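Local structure of glutamate tRNA ligase (6BRL) at residues 47-52 against 90-95; 51-56 against 206-211; 434-439 against 502-507; 447-452 against 490-495. The protein probably attaches glutamate to its tRNA as a class I glutamyl-tRNA synthetase, holding free glutamic acid in its catalytic domain. All blocks are in the same frame, centred on the assembly; numbering follows the deposited sequence.

Contact 1. Residues 47-52 against 90-95; sequences ILRIED and YRQSER. With GLU (glutamic acid), chain B.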
loop_
_atom_site.group_PDB
_atom_site.type_symbol
_atom_site.label_atom_id
_atom_site.label_comp_id
_atom_site.label_asym_id
_atom_site.label_seq_id
_atom_site.Cartn_x
_atom_site.Cartn_y
_atom_site.Cartn_z
ATOM N N ILE A 47 -7.552 4.498 16.093
ATOM C CA ILE A 47 -8.722 5.281 15.710
ATOM C C ILE A 47 -8.587 5.638 14.237
ATOM O O ILE A 47 -7.478 5.936 13.782
ATOM C CB ILE A 47 -8.830 6.559 16.572
ATOM C CG1 ILE A 47 -9.257 6.223 17.995
ATOM C CG2 ILE A 47 -9.790 7.561 15.919
ATOM C CD1 ILE A 47 -8.134 5.868 18.937
ATOM N N LEU A 48 -9.709 5.611 13.487
ATOM C CA LEU A 48 -9.746 6.184 12.139
ATOM C C LEU A 48 -10.582 7.467 12.202
ATOM O O LEU A 48 -11.755 7.412 12.591
ATOM C CB LEU A 48 -10.368 5.203 11.135
ATOM C CG LEU A 48 -10.650 5.852 9.768
ATOM C CD1 LEU A 48 -9.315 6.238 9.119
ATOM C CD2 LEU A 48 -11.392 4.904 8.840
ATOM N N ARG A 49 -9.986 8.612 11.834
ATOM C CA ARG A 49 -10.705 9.882 11.749
ATOM C C ARG A 49 -10.670 10.362 10.302
ATOM O O ARG A 49 -9.593 10.435 9.690
ATOM C CB ARG A 49 -10.089 10.951 12.688
ATOM C CG ARG A 49 -10.884 12.321 12.677
ATOM C CD ARG A 49 -10.356 13.321 13.743
ATOM N NE ARG A 49 -9.002 13.812 13.452
ATOM C CZ ARG A 49 -7.998 13.828 14.337
ATOM N NH1 ARG A 49 -8.181 13.408 15.594
ATOM N NH2 ARG A 49 -6.815 14.312 13.989
ATOM N N ILE A 50 -11.832 10.645 9.735
ATOM C CA ILE A 50 -11.898 11.063 8.330
ATOM C C ILE A 50 -11.816 12.587 8.281
ATOM O O ILE A 50 -12.689 13.276 8.823
ATOM C CB ILE A 50 -13.178 10.556 7.650
ATOM C CG1 ILE A 50 -13.133 9.044 7.505
ATOM C CG2 ILE A 50 -13.308 11.145 6.230
ATOM C CD1 ILE A 50 -12.063 8.568 6.519
ATOM N N GLU A 51 -10.797 13.114 7.583
ATOM C CA GLU A 51 -10.432 14.541 7.681
ATOM C C GLU A 51 -10.979 15.265 6.455
ATOM O O GLU A 51 -10.279 15.569 5.488
ATOM C CB GLU A 51 -8.930 14.695 7.866
ATOM C CG GLU A 51 -8.591 14.154 9.272
ATOM C CD GLU A 51 -7.594 14.977 10.070
ATOM O OE1 GLU A 51 -6.867 15.806 9.510
ATOM O OE2 GLU A 51 -7.490 14.759 11.285
ATOM N N ASP A 52 -12.279 15.504 6.487
ATOM C CA ASP A 52 -12.990 15.932 5.287
ATOM C C ASP A 52 -13.466 17.376 5.427
ATOM O O ASP A 52 -14.601 17.696 5.080
ATOM C CB ASP A 52 -14.164 14.992 4.990
ATOM C CG ASP A 52 -15.182 14.920 6.150
ATOM O OD1 ASP A 52 -14.826 15.260 7.282
ATOM O OD2 ASP A 52 -16.349 14.552 5.935
ATOM N N TYR A 90 -16.769 10.620 13.917
ATOM C CA TYR A 90 -15.381 10.473 13.503
ATOM C C TYR A 90 -15.092 11.062 12.124
ATOM O O TYR A 90 -13.978 10.893 11.616
ATOM C CB TYR A 90 -14.954 8.993 13.574
ATOM C CG TYR A 90 -14.789 8.531 15.015
ATOM C CD1 TYR A 90 -15.869 8.002 15.712
ATOM C CD2 TYR A 90 -13.574 8.674 15.689
ATOM C CE1 TYR A 90 -15.749 7.593 17.059
ATOM C CE2 TYR A 90 -13.436 8.250 17.049
ATOM C CZ TYR A 90 -14.535 7.720 17.718
ATOM O OH TYR A 90 -14.458 7.306 19.036
ATOM N N ARG A 91 -16.053 11.748 11.512
ATOM C CA ARG A 91 -15.805 12.600 10.343
ATOM C C ARG A 91 -15.755 14.053 10.808
ATOM O O ARG A 91 -16.673 14.515 11.481
ATOM C CB ARG A 91 -16.918 12.463 9.310
ATOM C CG ARG A 91 -17.147 11.068 8.807
ATOM C CD ARG A 91 -18.055 11.087 7.544
ATOM N NE ARG A 91 -18.239 9.714 7.079
ATOM C CZ ARG A 91 -19.238 8.923 7.457
ATOM N NH1 ARG A 91 -20.191 9.377 8.270
ATOM N NH2 ARG A 91 -19.302 7.679 7.019
ATOM N N GLN A 92 -14.736 14.789 10.391
ATOM C CA GLN A 92 -14.617 16.166 10.849
ATOM C C GLN A 92 -15.730 17.060 10.301
ATOM O O GLN A 92 -16.126 18.031 10.965
ATOM C CB GLN A 92 -13.234 16.706 10.473
ATOM C CG GLN A 92 -12.054 15.963 11.216
ATOM C CD GLN A 92 -10.720 16.654 10.957
ATOM O OE1 GLN A 92 -10.429 16.995 9.819
ATOM N NE2 GLN A 92 -9.923 16.869 12.004
ATOM N N SER A 93 -16.273 16.743 9.123
ATOM C CA SER A 93 -17.398 17.524 8.623
ATOM C C SER A 93 -18.599 17.484 9.569
ATOM O O SER A 93 -19.470 18.360 9.492
ATOM C CB SER A 93 -17.835 17.027 7.228
ATOM O OG SER A 93 -18.272 15.677 7.307
ATOM N N GLU A 94 -18.678 16.489 10.448
ATOM C CA GLU A 94 -19.815 16.341 11.356
ATOM C C GLU A 94 -19.544 16.921 12.751
ATOM O O GLU A 94 -20.357 16.734 13.663
ATOM C CB GLU A 94 -20.207 14.856 11.437
ATOM C CG GLU A 94 -20.601 14.284 10.055
ATOM C CD GLU A 94 -20.884 12.798 10.083
ATOM O OE1 GLU A 94 -20.918 12.221 11.182
ATOM O OE2 GLU A 94 -21.063 12.202 9.002
ATOM N N ARG A 95 -18.444 17.652 12.924
ATOM C CA ARG A 95 -17.978 18.124 14.226
ATOM C C ARG A 95 -18.014 19.649 14.341
ATOM O O ARG A 95 -17.317 20.215 15.190
ATOM C CB ARG A 95 -16.553 17.596 14.483
ATOM C CG ARG A 95 -16.513 16.069 14.649
ATOM C CD ARG A 95 -15.109 15.540 14.776
ATOM N NE ARG A 95 -14.446 15.859 16.034
ATOM C CZ ARG A 95 -14.634 15.224 17.192
ATOM N NH1 ARG A 95 -15.551 14.254 17.309
ATOM N NH2 ARG A 95 -13.918 15.601 18.260
HETATM N N GLU B . -5.465 14.847 7.092
HETATM C CA GLU B . -4.008 14.733 7.246
HETATM C C GLU B . -3.367 13.886 6.116
HETATM O O GLU B . -2.129 13.780 5.982
HETATM C CB GLU B . -3.671 14.140 8.620
HETATM C CG GLU B . -2.260 14.424 9.100
HETATM C CD GLU B . -2.076 14.044 10.559
HETATM O OE1 GLU B . -2.033 14.986 11.418
HETATM O OE2 GLU B . -2.006 12.809 10.823
HETATM O OXT GLU B . -4.096 13.298 5.293
#
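Ile47 packs its CG2 branch on the Tyr90 ring, 3.9 Å from CE2. Ile47 belongs to strand 45-48, which pairs in parallel with strand 13-16 in the Rossmann-like core of the class I catalytic domain. Residues 90-93 run alongside in nearly the same direction. Leu48 O faces Tyr90 CB; it is buried and has no hydrogen-bond partner in the model. The side chain of Arg49 bends at its third torsion (68°) and brings its guanidinium to Glu51. NE and NH2 both grip the single oxygen OE2, in the guanidinium plane; NH2 also pairs with Asp218. Ile50 forms a single backbone bridge with Arg91. Ile50 N donates to Tyr90 O at 2.9 Å, and Ile50 O accepts from Gln92 N at 3.0 Å. Glu51 stacks its carboxylate on the Gln92 amide, with planes 19° apart. No hydrogen bond joins the two groups; Gln92 NE2 donates to Asp217. Glu51 OE1 accepts from Asn214 and from the amino group of the bound glutamic acid (N to OE1, 3.0 Å), so this edge of the contact forms part of the amino acid pocket. Asp52 ends the segment with a two-pronged grip on Ser93. Ser93 N meets Asp52 OD1 at 2.8 Å, and Ser93 OG donates to Asp52 OD2 at 2.6 Å. Both donors sit on the syn sides, about 30° out of the carboxylate plane.

Contact 2. Residues 51-56 against 206-211; sequences EDTDTQ and GMPTYH. With GLU (glutamic acid), chain B.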
loop_
_atom_site.group_PDB
_atom_site.type_symbol
_atom_site.label_atom_id
_atom_site.label_comp_id
_atom_site.label_asym_id
_atom_site.label_seq_id
_atom_site.Cartn_x
_atom_site.Cartn_y
_atom_site.Cartn_z
ATOM N N GLU A 51 -10.797 13.114 7.583
ATOM C CA GLU A 51 -10.432 14.541 7.681
ATOM C C GLU A 51 -10.979 15.265 6.455
ATOM O O GLU A 51 -10.279 15.569 5.488
ATOM C CB GLU A 51 -8.930 14.695 7.866
ATOM C CG GLU A 51 -8.591 14.154 9.272
ATOM C CD GLU A 51 -7.594 14.977 10.070
ATOM O OE1 GLU A 51 -6.867 15.806 9.510
ATOM O OE2 GLU A 51 -7.490 14.759 11.285
ATOM N N ASP A 52 -12.279 15.504 6.487
ATOM C CA ASP A 52 -12.990 15.932 5.287
ATOM C C ASP A 52 -13.466 17.376 5.427
ATOM O O ASP A 52 -14.601 17.696 5.080
ATOM C CB ASP A 52 -14.164 14.992 4.990
ATOM C CG ASP A 52 -15.182 14.920 6.150
ATOM O OD1 ASP A 52 -14.826 15.260 7.282
ATOM O OD2 ASP A 52 -16.349 14.552 5.935
ATOM N N THR A 53 -12.621 18.256 5.982
ATOM C CA THR A 53 -13.032 19.652 6.153
ATOM C C THR A 53 -12.959 20.451 4.855
ATOM O O THR A 53 -13.629 21.482 4.742
ATOM C CB THR A 53 -12.176 20.368 7.211
ATOM O OG1 THR A 53 -10.792 20.302 6.843
ATOM C CG2 THR A 53 -12.366 19.773 8.623
ATOM N N ASP A 54 -12.169 20.010 3.878
ATOM C CA ASP A 54 -12.020 20.731 2.607
ATOM C C ASP A 54 -12.929 20.081 1.571
ATOM O O ASP A 54 -12.545 19.140 0.876
ATOM C CB ASP A 54 -10.574 20.742 2.147
ATOM C CG ASP A 54 -10.358 21.651 0.945
ATOM O OD1 ASP A 54 -11.351 21.962 0.239
ATOM O OD2 ASP A 54 -9.200 22.039 0.697
ATOM N N THR A 55 -14.123 20.645 1.412
ATOM C CA THR A 55 -15.121 19.997 0.575
ATOM C C THR A 55 -14.720 19.983 -0.903
ATOM O O THR A 55 -15.108 19.068 -1.630
ATOM C CB THR A 55 -16.478 20.680 0.787
ATOM O OG1 THR A 55 -16.663 20.911 2.188
ATOM C CG2 THR A 55 -17.622 19.818 0.298
ATOM N N GLN A 56 -13.943 20.967 -1.367
ATOM C CA GLN A 56 -13.605 21.039 -2.793
ATOM C C GLN A 56 -12.540 20.020 -3.216
ATOM O O GLN A 56 -12.469 19.675 -4.399
ATOM C CB GLN A 56 -13.149 22.461 -3.161
ATOM N N GLY A 206 -16.597 29.438 8.532
ATOM C CA GLY A 206 -16.580 28.863 9.870
ATOM C C GLY A 206 -15.968 27.477 9.965
ATOM O O GLY A 206 -15.857 26.940 11.064
ATOM N N MET A 207 -15.583 26.895 8.875
ATOM C CA MET A 207 -14.940 25.579 8.922
ATOM C C MET A 207 -13.469 25.755 9.297
ATOM O O MET A 207 -12.762 26.522 8.637
ATOM C CB MET A 207 -15.060 24.883 7.566
ATOM C CG MET A 207 -14.349 23.519 7.438
ATOM S SD MET A 207 -15.312 22.187 8.221
ATOM C CE MET A 207 -16.382 21.733 6.844
ATOM N N PRO A 208 -12.979 25.078 10.342
ATOM C CA PRO A 208 -11.541 25.120 10.636
ATOM C C PRO A 208 -10.718 24.621 9.455
ATOM O O PRO A 208 -11.185 23.811 8.647
ATOM C CB PRO A 208 -11.390 24.157 11.822
ATOM C CG PRO A 208 -12.497 23.105 11.566
ATOM C CD PRO A 208 -13.680 24.053 11.149
ATOM N N THR A 209 -9.474 25.100 9.375
ATOM C CA THR A 209 -8.480 24.468 8.502
ATOM C C THR A 209 -7.948 23.208 9.161
ATOM O O THR A 209 -8.149 22.952 10.342
ATOM C CB THR A 209 -7.305 25.420 8.220
ATOM O OG1 THR A 209 -6.660 25.758 9.480
ATOM C CG2 THR A 209 -7.806 26.684 7.510
ATOM N N TYR A 210 -7.197 22.436 8.376
ATOM C CA TYR A 210 -6.602 21.222 8.886
ATOM C C TYR A 210 -5.868 21.450 10.215
ATOM O O TYR A 210 -5.957 20.624 11.136
ATOM C CB TYR A 210 -5.636 20.669 7.811
ATOM C CG TYR A 210 -4.606 19.788 8.441
ATOM C CD1 TYR A 210 -4.909 18.466 8.770
ATOM C CD2 TYR A 210 -3.333 20.277 8.766
ATOM C CE1 TYR A 210 -3.960 17.629 9.381
ATOM C CE2 TYR A 210 -2.375 19.451 9.376
ATOM C CZ TYR A 210 -2.700 18.129 9.684
ATOM O OH TYR A 210 -1.785 17.319 10.304
ATOM N N HIS A 211 -5.102 22.544 10.320
ATOM C CA HIS A 211 -4.233 22.713 11.494
ATOM C C HIS A 211 -5.050 22.821 12.775
ATOM O O HIS A 211 -4.735 22.188 13.790
ATOM C CB HIS A 211 -3.355 23.955 11.326
ATOM C CG HIS A 211 -2.488 23.909 10.112
ATOM N ND1 HIS A 211 -1.401 23.063 10.017
ATOM C CD2 HIS A 211 -2.562 24.565 8.927
ATOM C CE1 HIS A 211 -0.836 23.208 8.827
ATOM N NE2 HIS A 211 -1.512 24.123 8.150
HETATM N N GLU B . -5.465 14.847 7.092
HETATM C CA GLU B . -4.008 14.733 7.246
HETATM C C GLU B . -3.367 13.886 6.116
HETATM O O GLU B . -2.129 13.780 5.982
HETATM C CB GLU B . -3.671 14.140 8.620
HETATM C CG GLU B . -2.260 14.424 9.100
HETATM C CD GLU B . -2.076 14.044 10.559
HETATM O OE1 GLU B . -2.033 14.986 11.418
HETATM O OE2 GLU B . -2.006 12.809 10.823
HETATM O OXT GLU B . -4.096 13.298 5.293
HETATM O O HOH W 1 -10.764 22.784 6.086
#
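This is a buried contact in the class I catalytic domain, between the loop after strand 45-48 and the start of helix 210-220 with the residues before it. Thr53 meets Met207 at one end and Glu51 meets Tyr210 at the other. The Met207 chain bends at chi2 (78°) and chi3 (87°), which wraps CG, SD and CE against Thr53. Met207 SD lies 3.8 Å from both Thr53 CB and Thr53 CG2, while Met207 CE reaches Thr53 O at 3.5 Å. No direct hydrogen bond crosses the contact. A water bridges it instead, 2.6 Å from Thr53 OG1 and donating to Pro208 O at 2.8 Å. At the pocket end, Glu51 OE1 sits at the edge of the Tyr210 ring, near its plane and 3.4 Å from CD1. Trp232 stacks with the same ring. Glu51 and Tyr210 both hold the bound glutamic acid: Glu51 takes its amino end, and Tyr210 OH donates to OE1 of its side-chain carboxylate at 2.6 Å.

Contact 3. Residues 434-439 against 502-507; sequences LMQELT and RINKAI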
loop_
_atom_site.group_PDB
_atom_site.type_symbol
_atom_site.label_atom_id
_atom_site.label_comp_id
_atom_site.label_asym_id
_atom_site.label_seq_id
_atom_site.Cartn_x
_atom_site.Cartn_y
_atom_site.Cartn_z
ATOM N N LEU A 434 11.608 -44.224 -31.356
ATOM C CA LEU A 434 11.848 -44.315 -29.926
ATOM C C LEU A 434 10.580 -43.996 -29.135
ATOM O O LEU A 434 10.242 -44.702 -28.176
ATOM C CB LEU A 434 12.984 -43.361 -29.556
ATOM C CG LEU A 434 13.328 -43.239 -28.082
ATOM C CD1 LEU A 434 13.708 -44.611 -27.571
ATOM C CD2 LEU A 434 14.436 -42.225 -27.858
ATOM N N MET A 435 9.858 -42.947 -29.536
ATOM C CA MET A 435 8.654 -42.552 -28.806
ATOM C C MET A 435 7.559 -43.608 -28.941
ATOM O O MET A 435 6.833 -43.879 -27.979
ATOM C CB MET A 435 8.179 -41.181 -29.297
ATOM C CG MET A 435 9.138 -39.985 -28.995
ATOM S SD MET A 435 9.303 -39.683 -27.209
ATOM C CE MET A 435 10.809 -40.588 -26.873
ATOM N N GLN A 436 7.446 -44.249 -30.113
ATOM C CA GLN A 436 6.465 -45.329 -30.238
ATOM C C GLN A 436 6.848 -46.516 -29.362
ATOM O O GLN A 436 5.986 -47.115 -28.705
ATOM C CB GLN A 436 6.309 -45.752 -31.702
ATOM C CG GLN A 436 5.175 -46.771 -31.908
ATOM C CD GLN A 436 3.851 -46.302 -31.308
ATOM O OE1 GLN A 436 3.505 -45.114 -31.389
ATOM N NE2 GLN A 436 3.107 -47.232 -30.694
ATOM N N GLU A 437 8.134 -46.873 -29.324
ATOM C CA GLU A 437 8.566 -47.893 -28.366
ATOM C C GLU A 437 8.258 -47.478 -26.921
ATOM O O GLU A 437 7.807 -48.297 -26.101
ATOM C CB GLU A 437 10.059 -48.172 -28.561
ATOM C CG GLU A 437 10.385 -48.815 -29.938
ATOM C CD GLU A 437 11.876 -48.939 -30.214
ATOM O OE1 GLU A 437 12.683 -48.397 -29.437
ATOM O OE2 GLU A 437 12.250 -49.571 -31.221
ATOM N N LEU A 438 8.497 -46.210 -26.586
ATOM C CA LEU A 438 8.118 -45.731 -25.257
ATOM C C LEU A 438 6.621 -45.939 -25.002
ATOM O O LEU A 438 6.222 -46.446 -23.938
ATOM C CB LEU A 438 8.522 -44.259 -25.124
ATOM C CG LEU A 438 8.059 -43.674 -23.784
ATOM C CD1 LEU A 438 8.758 -44.356 -22.671
ATOM C CD2 LEU A 438 8.307 -42.182 -23.726
ATOM N N THR A 439 5.776 -45.593 -25.981
ATOM C CA THR A 439 4.344 -45.835 -25.831
ATOM C C THR A 439 4.063 -47.294 -25.533
ATOM O O THR A 439 3.239 -47.616 -24.668
ATOM C CB THR A 439 3.601 -45.440 -27.098
ATOM O OG1 THR A 439 3.561 -44.018 -27.206
ATOM C CG2 THR A 439 2.201 -45.961 -27.051
ATOM N N ARG A 502 -0.751 -37.598 -26.677
ATOM C CA ARG A 502 0.148 -36.497 -27.020
ATOM C C ARG A 502 1.416 -36.994 -27.696
ATOM O O ARG A 502 1.937 -36.320 -28.593
ATOM C CB ARG A 502 0.523 -35.679 -25.767
ATOM C CG ARG A 502 -0.615 -34.804 -25.219
ATOM C CD ARG A 502 -0.155 -33.942 -24.013
ATOM N NE ARG A 502 -1.304 -33.414 -23.299
ATOM C CZ ARG A 502 -1.242 -32.605 -22.247
ATOM N NH1 ARG A 502 -0.063 -32.158 -21.823
ATOM N NH2 ARG A 502 -2.366 -32.234 -21.636
ATOM N N ILE A 503 1.950 -38.147 -27.266
ATOM C CA ILE A 503 3.082 -38.757 -27.979
ATOM C C ILE A 503 2.717 -39.054 -29.442
ATOM O O ILE A 503 3.523 -38.808 -30.357
ATOM C CB ILE A 503 3.539 -40.035 -27.253
ATOM C CG1 ILE A 503 3.992 -39.703 -25.833
ATOM C CG2 ILE A 503 4.604 -40.767 -28.067
ATOM C CD1 ILE A 503 4.093 -40.933 -24.964
ATOM N N ASN A 504 1.505 -39.590 -29.677
ATOM C CA ASN A 504 1.022 -39.873 -31.039
ATOM C C ASN A 504 1.016 -38.611 -31.897
ATOM O O ASN A 504 1.461 -38.619 -33.058
ATOM C CB ASN A 504 -0.396 -40.475 -31.005
ATOM C CG ASN A 504 -0.455 -41.786 -30.278
ATOM O OD1 ASN A 504 0.540 -42.510 -30.259
ATOM N ND2 ASN A 504 -1.627 -42.116 -29.656
ATOM N N LYS A 505 0.468 -37.524 -31.350
ATOM C CA LYS A 505 0.352 -36.278 -32.104
ATOM C C LYS A 505 1.725 -35.720 -32.419
ATOM O O LYS A 505 1.966 -35.234 -33.535
ATOM C CB LYS A 505 -0.478 -35.259 -31.320
ATOM C CG LYS A 505 -0.357 -33.831 -31.829
ATOM C CD LYS A 505 -1.176 -33.595 -33.092
ATOM C CE LYS A 505 -1.042 -32.125 -33.580
ATOM N NZ LYS A 505 -0.954 -31.110 -32.465
ATOM N N ALA A 506 2.648 -35.808 -31.448
ATOM C CA ALA A 506 4.019 -35.367 -31.681
ATOM C C ALA A 506 4.674 -36.183 -32.792
ATOM O O ALA A 506 5.326 -35.621 -33.679
ATOM C CB ALA A 506 4.841 -35.471 -30.402
ATOM N N ILE A 507 4.516 -37.517 -32.749
ATOM C CA ILE A 507 5.067 -38.374 -33.806
ATOM C C ILE A 507 4.515 -37.956 -35.163
ATOM O O ILE A 507 5.255 -37.788 -36.144
ATOM C CB ILE A 507 4.767 -39.855 -33.523
ATOM C CG1 ILE A 507 5.566 -40.358 -32.329
ATOM C CG2 ILE A 507 5.051 -40.734 -34.803
ATOM C CD1 ILE A 507 5.115 -41.766 -31.820
#
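Ile503 and Met435 form the close part of this contact between helices 431-442 and 496-510. The two segments run nearly antiparallel, at 163°, with axes 10.0 Å apart. Ile503 CG2 sits 3.8 Å from Met435 CB and 3.5 Å from Thr439 OG1, so this one methyl lies against both residues, a helical turn apart. Ile503 CG2 is turned anti to the backbone N, which directs it at the other helix. Thr439 OG1 also gives a weak bond back to Met435 O. The tip of Met435 leads off toward Trp427 and Pro473, while Leu474 of helix 467-479 backs Ile503. The other flank is looser and more open to solvent. Ile507 CD1 touches Met435 CB at 4.0 Å and Gln436 OE1 at 3.7 Å. Beyond it the amides of Gln436 and Asn504 merely pass near each other, crossing at a slant, OE1 to OD1 at 4.1 Å, with no bond; Gln436 NE2 turns to Glu440. An apolar seam with a polar rim, between antiparallel helices, fits the all-helical anticodon-binding domain.

Contact 4. Residues 447-452 against 490-495; sequences FKAEII and LMEMIG
The Phe447 ring meets the end of helix 487-494 with its edge, where Met491 O lies near the ring plane, 3.3 Å from CE1. A water is also in plane at the edge. One face of the ring carries Ile452 CD1 from its own segment, 3.4 Å above the plane and over the centre. Gly495 C approaches obliquely, 3.5 Å from CE1. Met491 O is already the acceptor for Gly495 N in the last turn of its helix, so the ring packs against a carbonyl that is in use. The Met491 and Phe447 side chains cross at about a right angle, Met491 CB 3.9 Å from Phe447 CE1. Met491 SD rests 3.7 Å from Ile452 CG2. The other flat group is the Glu492 carboxylate. Its chain is extended, with CG anti to the backbone N (chi1 -176°), and runs past Phe447 O to the start of helix 449-463. There Ala449 N donates to Glu492 OE1 at 2.7 Å, on the anti side and 29° out of the carboxylate plane. Lys448 is the N-cap, so Glu492 receives the first N-H of this helix, and its charge would probably be favoured there. The in-plane water donates to Glu492 O at 2.7 Å and weakly to Phe447 O. Gly495, with positive phi, follows helix 487-494 and is the N-cap of helix 496-510, whose Thr499 touches Phe447 and Met491. Leu474 and Leu478 of helix 467-479 back Met491.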
loop_
_atom_site.group_PDB
_atom_site.type_symbol
_atom_site.label_atom_id
_atom_site.label_comp_id
_atom_site.label_asym_id
_atom_site.label_seq_id
_atom_site.Cartn_x
_atom_site.Cartn_y
_atom_site.Cartn_z
ATOM N N PHE A 447 0.266 -46.525 -13.549
ATOM C CA PHE A 447 0.739 -45.246 -14.095
ATOM C C PHE A 447 1.076 -44.258 -12.969
ATOM O O PHE A 447 0.481 -43.189 -12.806
ATOM C CB PHE A 447 -0.281 -44.684 -15.080
ATOM C CG PHE A 447 0.350 -43.924 -16.212
ATOM C CD1 PHE A 447 0.180 -42.553 -16.333
ATOM C CD2 PHE A 447 1.143 -44.579 -17.142
ATOM C CE1 PHE A 447 0.768 -41.848 -17.375
ATOM C CE2 PHE A 447 1.742 -43.884 -18.181
ATOM C CZ PHE A 447 1.554 -42.508 -18.296
ATOM N N LYS A 448 2.102 -44.624 -12.206
ATOM C CA LYS A 448 2.634 -43.804 -11.130
ATOM C C LYS A 448 3.992 -43.256 -11.536
ATOM O O LYS A 448 4.731 -43.896 -12.290
ATOM C CB LYS A 448 2.772 -44.616 -9.837
ATOM C CG LYS A 448 1.462 -45.232 -9.368
ATOM C CD LYS A 448 0.444 -44.158 -8.996
ATOM C CE LYS A 448 -0.769 -44.751 -8.278
ATOM N NZ LYS A 448 -1.871 -45.115 -9.218
ATOM N N ALA A 449 4.333 -42.085 -10.992
ATOM C CA ALA A 449 5.547 -41.395 -11.425
ATOM C C ALA A 449 6.778 -42.290 -11.315
ATOM O O ALA A 449 7.530 -42.431 -12.279
ATOM C CB ALA A 449 5.750 -40.100 -10.626
ATOM N N GLU A 450 7.000 -42.912 -10.147
ATOM C CA GLU A 450 8.239 -43.666 -9.970
ATOM C C GLU A 450 8.267 -44.920 -10.845
ATOM O O GLU A 450 9.334 -45.311 -11.339
ATOM C CB GLU A 450 8.437 -44.017 -8.487
ATOM N N ILE A 451 7.103 -45.537 -11.071
ATOM C CA ILE A 451 7.016 -46.707 -11.928
ATOM C C ILE A 451 7.266 -46.311 -13.377
ATOM O O ILE A 451 7.983 -46.998 -14.113
ATOM C CB ILE A 451 5.641 -47.383 -11.736
ATOM C CG1 ILE A 451 5.556 -48.041 -10.359
ATOM C CG2 ILE A 451 5.360 -48.414 -12.813
ATOM C CD1 ILE A 451 4.298 -48.844 -10.164
ATOM N N ILE A 452 6.673 -45.194 -13.803
ATOM C CA ILE A 452 6.943 -44.638 -15.120
ATOM C C ILE A 452 8.424 -44.352 -15.268
ATOM O O ILE A 452 9.044 -44.717 -16.268
ATOM C CB ILE A 452 6.097 -43.373 -15.335
ATOM C CG1 ILE A 452 4.634 -43.744 -15.532
ATOM C CG2 ILE A 452 6.632 -42.527 -16.489
ATOM C CD1 ILE A 452 3.690 -42.565 -15.323
ATOM N N LEU A 490 4.545 -35.181 -14.488
ATOM C CA LEU A 490 3.631 -34.641 -15.493
ATOM C C LEU A 490 2.759 -35.746 -16.089
ATOM O O LEU A 490 1.527 -35.619 -16.171
ATOM C CB LEU A 490 4.442 -33.927 -16.564
ATOM C CG LEU A 490 3.738 -33.352 -17.786
ATOM C CD1 LEU A 490 2.528 -32.523 -17.400
ATOM C CD2 LEU A 490 4.738 -32.475 -18.500
ATOM N N MET A 491 3.382 -36.864 -16.480
ATOM C CA MET A 491 2.605 -37.950 -17.055
ATOM C C MET A 491 1.593 -38.498 -16.051
ATOM O O MET A 491 0.438 -38.749 -16.410
ATOM C CB MET A 491 3.534 -39.054 -17.553
ATOM C CG MET A 491 4.422 -38.627 -18.732
ATOM S SD MET A 491 5.892 -39.688 -18.779
ATOM C CE MET A 491 5.203 -41.107 -19.681
ATOM N N GLU A 492 1.994 -38.686 -14.792
ATOM C CA GLU A 492 1.021 -39.205 -13.827
ATOM C C GLU A 492 -0.196 -38.287 -13.722
ATOM O O GLU A 492 -1.341 -38.762 -13.733
ATOM C CB GLU A 492 1.661 -39.406 -12.449
ATOM C CG GLU A 492 0.674 -40.039 -11.429
ATOM C CD GLU A 492 1.245 -40.196 -10.031
ATOM O OE1 GLU A 492 2.461 -40.427 -9.893
ATOM O OE2 GLU A 492 0.472 -40.072 -9.067
ATOM N N MET A 493 0.035 -36.967 -13.625
ATOM C CA MET A 493 -1.066 -36.005 -13.547
ATOM C C MET A 493 -1.973 -36.065 -14.775
ATOM O O MET A 493 -3.207 -36.136 -14.646
ATOM C CB MET A 493 -0.508 -34.590 -13.382
ATOM C CG MET A 493 0.245 -34.372 -12.066
ATOM S SD MET A 493 -0.897 -34.761 -10.745
ATOM C CE MET A 493 -0.356 -36.393 -10.244
ATOM N N ILE A 494 -1.396 -35.991 -15.983
ATOM C CA ILE A 494 -2.311 -35.949 -17.125
ATOM C C ILE A 494 -2.886 -37.322 -17.450
ATOM O O ILE A 494 -3.932 -37.391 -18.101
ATOM C CB ILE A 494 -1.688 -35.337 -18.392
ATOM C CG1 ILE A 494 -0.615 -36.258 -18.961
ATOM C CG2 ILE A 494 -1.156 -33.964 -18.091
ATOM C CD1 ILE A 494 0.092 -35.702 -20.159
ATOM N N GLY A 495 -2.265 -38.412 -17.008
ATOM C CA GLY A 495 -2.859 -39.724 -17.170
ATOM C C GLY A 495 -2.325 -40.486 -18.386
ATOM O O GLY A 495 -1.763 -39.916 -19.327
HETATM O O HOH W 2 -2.098 -41.329 -13.776
#

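The four contacts form two groups on opposite sides of the chain's centre. Contacts 1 and 2 lie in the catalytic domain with centres 10 Å apart, and both close before contacts 3 and 4 open. They share Glu51 and Asp52, and both touch the bound glutamic acid, so one loop after strand 45-48 is held from two directions at the pocket. Contacts 3 and 4 lie in the anticodon-binding domain, their centres 16 Å apart. Contact 4 is nested within the chain loop that contact 3 closes, and consecutive helices connect them: 431-442 to 449-463, and 487-494 to 496-510. The centres of contacts 1 and 2 lie 61 to 74 Å from those of contacts 3 and 4, consistent with separate amino acid and anticodon recognition.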